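Local coordinates for GGDEF family protein (Vibrio cholerae, PDB 5GZS) that is a diguanylate cyclase that probably makes the second messenger cyclic di-GMP, its periplasmic portion binding arginine through a solute-binding-protein-like domain, at residues L89-K99 / Y111-E120. Sequence-based numbering, arbitrary orientation.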
loop_
_atom_site.group_PDB
_atom_site.type_symbol
_atom_site.label_atom_id
_atom_site.label_comp_id
_atom_site.label_asym_id
_atom_site.label_seq_id
_atom_site.Cartn_x
_atom_site.Cartn_y
_atom_site.Cartn_z
ATOM N N LEU A 89 -10.636 -6.492 -9.641
ATOM C CA LEU A 89 -9.508 -7.294 -10.109
ATOM C C LEU A 89 -8.981 -8.253 -9.039
ATOM O O LEU A 89 -8.941 -9.458 -9.258
ATOM C CB LEU A 89 -8.380 -6.389 -10.582
ATOM C CG LEU A 89 -8.737 -5.543 -11.788
ATOM C CD1 LEU A 89 -7.726 -4.446 -11.962
ATOM C CD2 LEU A 89 -8.750 -6.438 -13.000
ATOM N N PRO A 90 -8.606 -7.742 -7.857
ATOM C CA PRO A 90 -8.025 -8.730 -6.942
ATOM C C PRO A 90 -9.036 -9.738 -6.390
ATOM O O PRO A 90 -8.778 -10.326 -5.350
ATOM C CB PRO A 90 -7.465 -7.860 -5.813
ATOM C CG PRO A 90 -8.374 -6.670 -5.786
ATOM C CD PRO A 90 -8.735 -6.412 -7.224
ATOM N N GLU A 91 -10.162 -9.932 -7.068
ATOM C CA GLU A 91 -11.156 -10.915 -6.647
ATOM C C GLU A 91 -11.369 -11.993 -7.702
ATOM O O GLU A 91 -12.318 -12.769 -7.614
ATOM C CB GLU A 91 -12.506 -10.258 -6.362
ATOM C CG GLU A 91 -12.556 -9.271 -5.226
ATOM C CD GLU A 91 -13.945 -8.639 -5.106
ATOM O OE1 GLU A 91 -14.098 -7.448 -5.467
ATOM O OE2 GLU A 91 -14.888 -9.341 -4.670
ATOM N N LEU A 92 -10.516 -12.042 -8.713
ATOM C CA LEU A 92 -10.777 -12.957 -9.819
ATOM C C LEU A 92 -9.636 -13.937 -10.000
ATOM O O LEU A 92 -8.481 -13.619 -9.716
ATOM C CB LEU A 92 -11.000 -12.178 -11.117
ATOM C CG LEU A 92 -11.641 -10.797 -10.965
ATOM C CD1 LEU A 92 -11.657 -10.086 -12.308
ATOM C CD2 LEU A 92 -13.050 -10.890 -10.358
ATOM N N ARG A 93 -9.965 -15.135 -10.469
ATOM C CA ARG A 93 -8.947 -16.122 -10.805
ATOM C C ARG A 93 -8.957 -16.349 -12.318
ATOM O O ARG A 93 -7.948 -16.739 -12.900
ATOM C CB ARG A 93 -9.185 -17.412 -10.029
ATOM C CG ARG A 93 -9.483 -17.181 -8.547
ATOM C CD ARG A 93 -10.509 -18.191 -8.079
ATOM N NE ARG A 93 -11.740 -18.063 -8.859
ATOM C CZ ARG A 93 -12.370 -19.087 -9.428
ATOM N NH1 ARG A 93 -11.872 -20.316 -9.314
ATOM N NH2 ARG A 93 -13.484 -18.877 -10.125
ATOM N N LEU A 94 -10.102 -16.060 -12.942
ATOM C CA LEU A 94 -10.242 -16.029 -14.396
ATOM C C LEU A 94 -10.669 -14.658 -14.845
ATOM O O LEU A 94 -11.546 -14.062 -14.227
ATOM C CB LEU A 94 -11.275 -17.034 -14.881
ATOM C CG LEU A 94 -10.855 -18.490 -14.872
ATOM C CD1 LEU A 94 -11.926 -19.311 -14.171
ATOM C CD2 LEU A 94 -10.639 -18.954 -16.286
ATOM N N VAL A 95 -10.059 -14.168 -15.919
ATOM C CA VAL A 95 -10.452 -12.910 -16.557
ATOM C C VAL A 95 -10.443 -13.068 -18.072
ATOM O O VAL A 95 -9.503 -13.630 -18.640
ATOM C CB VAL A 95 -9.523 -11.728 -16.194
ATOM C CG1 VAL A 95 -9.925 -10.490 -16.955
ATOM C CG2 VAL A 95 -9.614 -11.410 -14.739
ATOM N N GLY A 96 -11.489 -12.568 -18.721
ATOM C CA GLY A 96 -11.564 -12.562 -20.171
ATOM C C GLY A 96 -10.764 -11.387 -20.705
ATOM O O GLY A 96 -10.773 -10.293 -20.125
ATOM N N ILE A 97 -10.057 -11.617 -21.802
ATOM C CA ILE A 97 -9.180 -10.597 -22.347
ATOM C C ILE A 97 -9.360 -10.495 -23.849
ATOM O O ILE A 97 -9.215 -11.497 -24.570
ATOM C CB ILE A 97 -7.686 -10.884 -22.040
ATOM C CG1 ILE A 97 -7.431 -10.980 -20.529
ATOM C CG2 ILE A 97 -6.793 -9.818 -22.670
ATOM C CD1 ILE A 97 -7.441 -9.641 -19.793
ATOM N N PRO A 98 -9.668 -9.280 -24.335
ATOM C CA PRO A 98 -9.789 -9.036 -25.774
ATOM C C PRO A 98 -8.462 -9.334 -26.443
ATOM O O PRO A 98 -7.408 -8.946 -25.935
ATOM C CB PRO A 98 -10.127 -7.546 -25.871
ATOM C CG PRO A 98 -10.409 -7.103 -24.486
ATOM C CD PRO A 98 -9.711 -8.036 -23.562
ATOM N N LYS A 99 -8.508 -10.031 -27.562
ATOM C CA LYS A 99 -7.281 -10.482 -28.180
ATOM C C LYS A 99 -6.702 -9.335 -29.013
ATOM O O LYS A 99 -7.446 -8.546 -29.603
ATOM C CB LYS A 99 -7.542 -11.734 -29.022
ATOM C CG LYS A 99 -6.548 -11.953 -30.134
ATOM C CD LYS A 99 -7.191 -12.669 -31.287
ATOM C CE LYS A 99 -7.985 -11.583 -31.926
ATOM N NZ LYS A 99 -8.828 -11.738 -33.137
ATOM N N TYR A 111 -1.444 -8.342 -12.007
ATOM C CA TYR A 111 -2.115 -9.445 -11.313
ATOM C C TYR A 111 -1.797 -10.803 -11.916
ATOM O O TYR A 111 -2.702 -11.495 -12.377
ATOM C CB TYR A 111 -3.628 -9.254 -11.339
ATOM C CG TYR A 111 -4.157 -8.143 -10.468
ATOM C CD1 TYR A 111 -4.254 -8.294 -9.086
ATOM C CD2 TYR A 111 -4.595 -6.942 -11.030
ATOM C CE1 TYR A 111 -4.768 -7.269 -8.286
ATOM C CE2 TYR A 111 -5.103 -5.920 -10.237
ATOM C CZ TYR A 111 -5.187 -6.091 -8.872
ATOM O OH TYR A 111 -5.693 -5.070 -8.104
ATOM N N PRO A 112 -0.521 -11.207 -11.893
ATOM C CA PRO A 112 -0.081 -12.361 -12.693
ATOM C C PRO A 112 -0.784 -13.687 -12.381
ATOM O O PRO A 112 -0.723 -14.596 -13.212
ATOM C CB PRO A 112 1.421 -12.463 -12.372
ATOM C CG PRO A 112 1.606 -11.711 -11.104
ATOM C CD PRO A 112 0.577 -10.616 -11.110
ATOM N N TYR A 113 -1.450 -13.780 -11.227
ATOM C CA TYR A 113 -2.022 -15.053 -10.755
ATOM C C TYR A 113 -3.322 -15.379 -11.458
ATOM O O TYR A 113 -3.581 -16.531 -11.812
ATOM C CB TYR A 113 -2.251 -15.039 -9.238
ATOM C CG TYR A 113 -3.346 -15.989 -8.755
ATOM C CD1 TYR A 113 -3.107 -17.359 -8.634
ATOM C CD2 TYR A 113 -4.608 -15.515 -8.390
ATOM C CE1 TYR A 113 -4.094 -18.236 -8.187
ATOM C CE2 TYR A 113 -5.609 -16.388 -7.935
ATOM C CZ TYR A 113 -5.339 -17.744 -7.839
ATOM O OH TYR A 113 -6.311 -18.613 -7.399
ATOM N N ILE A 114 -4.155 -14.365 -11.640
ATOM C CA ILE A 114 -5.320 -14.532 -12.492
ATOM C C ILE A 114 -4.902 -15.148 -13.816
ATOM O O ILE A 114 -3.846 -14.808 -14.345
ATOM C CB ILE A 114 -6.022 -13.196 -12.808
ATOM C CG1 ILE A 114 -5.948 -12.205 -11.631
ATOM C CG2 ILE A 114 -7.447 -13.465 -13.214
ATOM C CD1 ILE A 114 -6.861 -10.996 -11.792
ATOM N N GLN A 115 -5.698 -16.035 -14.389
ATOM C CA GLN A 115 -5.312 -16.384 -15.728
ATOM C C GLN A 115 -6.331 -15.865 -16.706
ATOM O O GLN A 115 -7.541 -15.896 -16.476
ATOM C CB GLN A 115 -5.105 -17.885 -15.927
ATOM C CG GLN A 115 -3.873 -18.325 -15.101
ATOM C CD GLN A 115 -3.555 -19.818 -15.123
ATOM O OE1 GLN A 115 -4.432 -20.654 -15.349
ATOM N NE2 GLN A 115 -2.269 -20.146 -14.988
ATOM N N GLN A 116 -5.785 -15.438 -17.832
ATOM C CA GLN A 116 -6.506 -14.782 -18.895
ATOM C C GLN A 116 -7.062 -15.806 -19.862
ATOM O O GLN A 116 -6.448 -16.844 -20.070
ATOM C CB GLN A 116 -5.564 -13.822 -19.611
ATOM C CG GLN A 116 -5.021 -12.776 -18.660
ATOM C CD GLN A 116 -3.969 -11.902 -19.286
ATOM O OE1 GLN A 116 -3.853 -11.826 -20.513
ATOM N NE2 GLN A 116 -3.183 -11.235 -18.445
ATOM N N VAL A 117 -8.235 -15.533 -20.429
ATOM C CA VAL A 117 -8.814 -16.370 -21.479
ATOM C C VAL A 117 -9.276 -15.465 -22.617
ATOM O O VAL A 117 -10.156 -14.610 -22.437
ATOM C CB VAL A 117 -9.996 -17.204 -20.984
ATOM C CG1 VAL A 117 -10.421 -18.202 -22.065
ATOM C CG2 VAL A 117 -9.650 -17.901 -19.688
ATOM N N GLU A 118 -8.625 -15.621 -23.765
ATOM C CA GLU A 118 -8.807 -14.718 -24.893
ATOM C C GLU A 118 -10.138 -14.924 -25.595
ATOM O O GLU A 118 -10.654 -16.041 -25.666
ATOM C CB GLU A 118 -7.658 -14.877 -25.892
ATOM C CG GLU A 118 -8.064 -14.669 -27.342
ATOM C CD GLU A 118 -6.981 -15.094 -28.316
ATOM O OE1 GLU A 118 -5.831 -14.635 -28.165
ATOM O OE2 GLU A 118 -7.283 -15.888 -29.231
ATOM N N TYR A 119 -10.685 -13.835 -26.120
ATOM C CA TYR A 119 -11.934 -13.893 -26.865
ATOM C C TYR A 119 -11.909 -12.957 -28.073
ATOM O O TYR A 119 -10.969 -12.168 -28.248
ATOM C CB TYR A 119 -13.128 -13.570 -25.945
ATOM C CG TYR A 119 -13.130 -12.182 -25.326
ATOM C CD1 TYR A 119 -13.396 -11.051 -26.102
ATOM C CD2 TYR A 119 -12.907 -12.000 -23.964
ATOM C CE1 TYR A 119 -13.404 -9.792 -25.556
ATOM C CE2 TYR A 119 -12.922 -10.731 -23.406
ATOM C CZ TYR A 119 -13.172 -9.630 -24.213
ATOM O OH TYR A 119 -13.193 -8.352 -23.692
ATOM N N GLU A 120 -12.939 -13.056 -28.910
ATOM C CA GLU A 120 -13.092 -12.162 -30.054
ATOM C C GLU A 120 -14.474 -11.528 -30.127
ATOM O O GLU A 120 -15.450 -12.202 -30.469
ATOM C CB GLU A 120 -12.826 -12.903 -31.352
ATOM C CG GLU A 120 -11.377 -13.231 -31.595
ATOM C CD GLU A 120 -11.132 -13.536 -33.052
ATOM O OE1 GLU A 120 -11.791 -12.899 -33.909
ATOM O OE2 GLU A 120 -10.296 -14.421 -33.341
#
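Y119 sets CG between its own backbone N and carbonyl carbon (chi1 62°), which swings the phenol back over the neighbouring strand, where P98 lies alongside it. P98 CA stands over the ring face, 4.0 Å from the centroid of the Y119 ring, a CH-pi contact; the peptide joining I97 to P98 covers the same face, and G96 CA meets the ring edge in plane. The hydroxyl goes on to hydrogen-bond D139, while A125 and L128 of helix 121-129 also pack against the Y119 side chain.

At the other end of the strands, the I114 CG2 methyl presses on V95 CG2 at 3.4 Å, while CD1 of I114 lies near the carbonyl oxygens of L89 and L92. Beyond it L89 C lies over one face of the Y111 ring; the two side chains cross at about a right angle, with L89 CB 3.3 Å from Y111 CE2.

Between these ends the backbones pair in parallel register, L94 with Q115 through P98 with Y119. Q115 N donates to R93 O at 2.8 Å; V95 and I97 then each give their N-H to the strand 115-119 and take one back on their carbonyl. On the face of V95 and I97, the Q116 chain runs across I97 CG1, and its NE2 bonds to G104 O of the connecting helix. K99 bends at chi3 (76°), bringing NZ to E120 OE2 at 3.1 Å in a salt bridge.

Strand 94-98, helix 103-110 and strand 115-119 form a beta-alpha-beta unit of the periplasmic solute-binding fold, and the P98 side chain lies about 6 Å from the bound arginine, whose pocket includes T101, T102 and Y103 in the turn after the strand and at the start of helix 103-110.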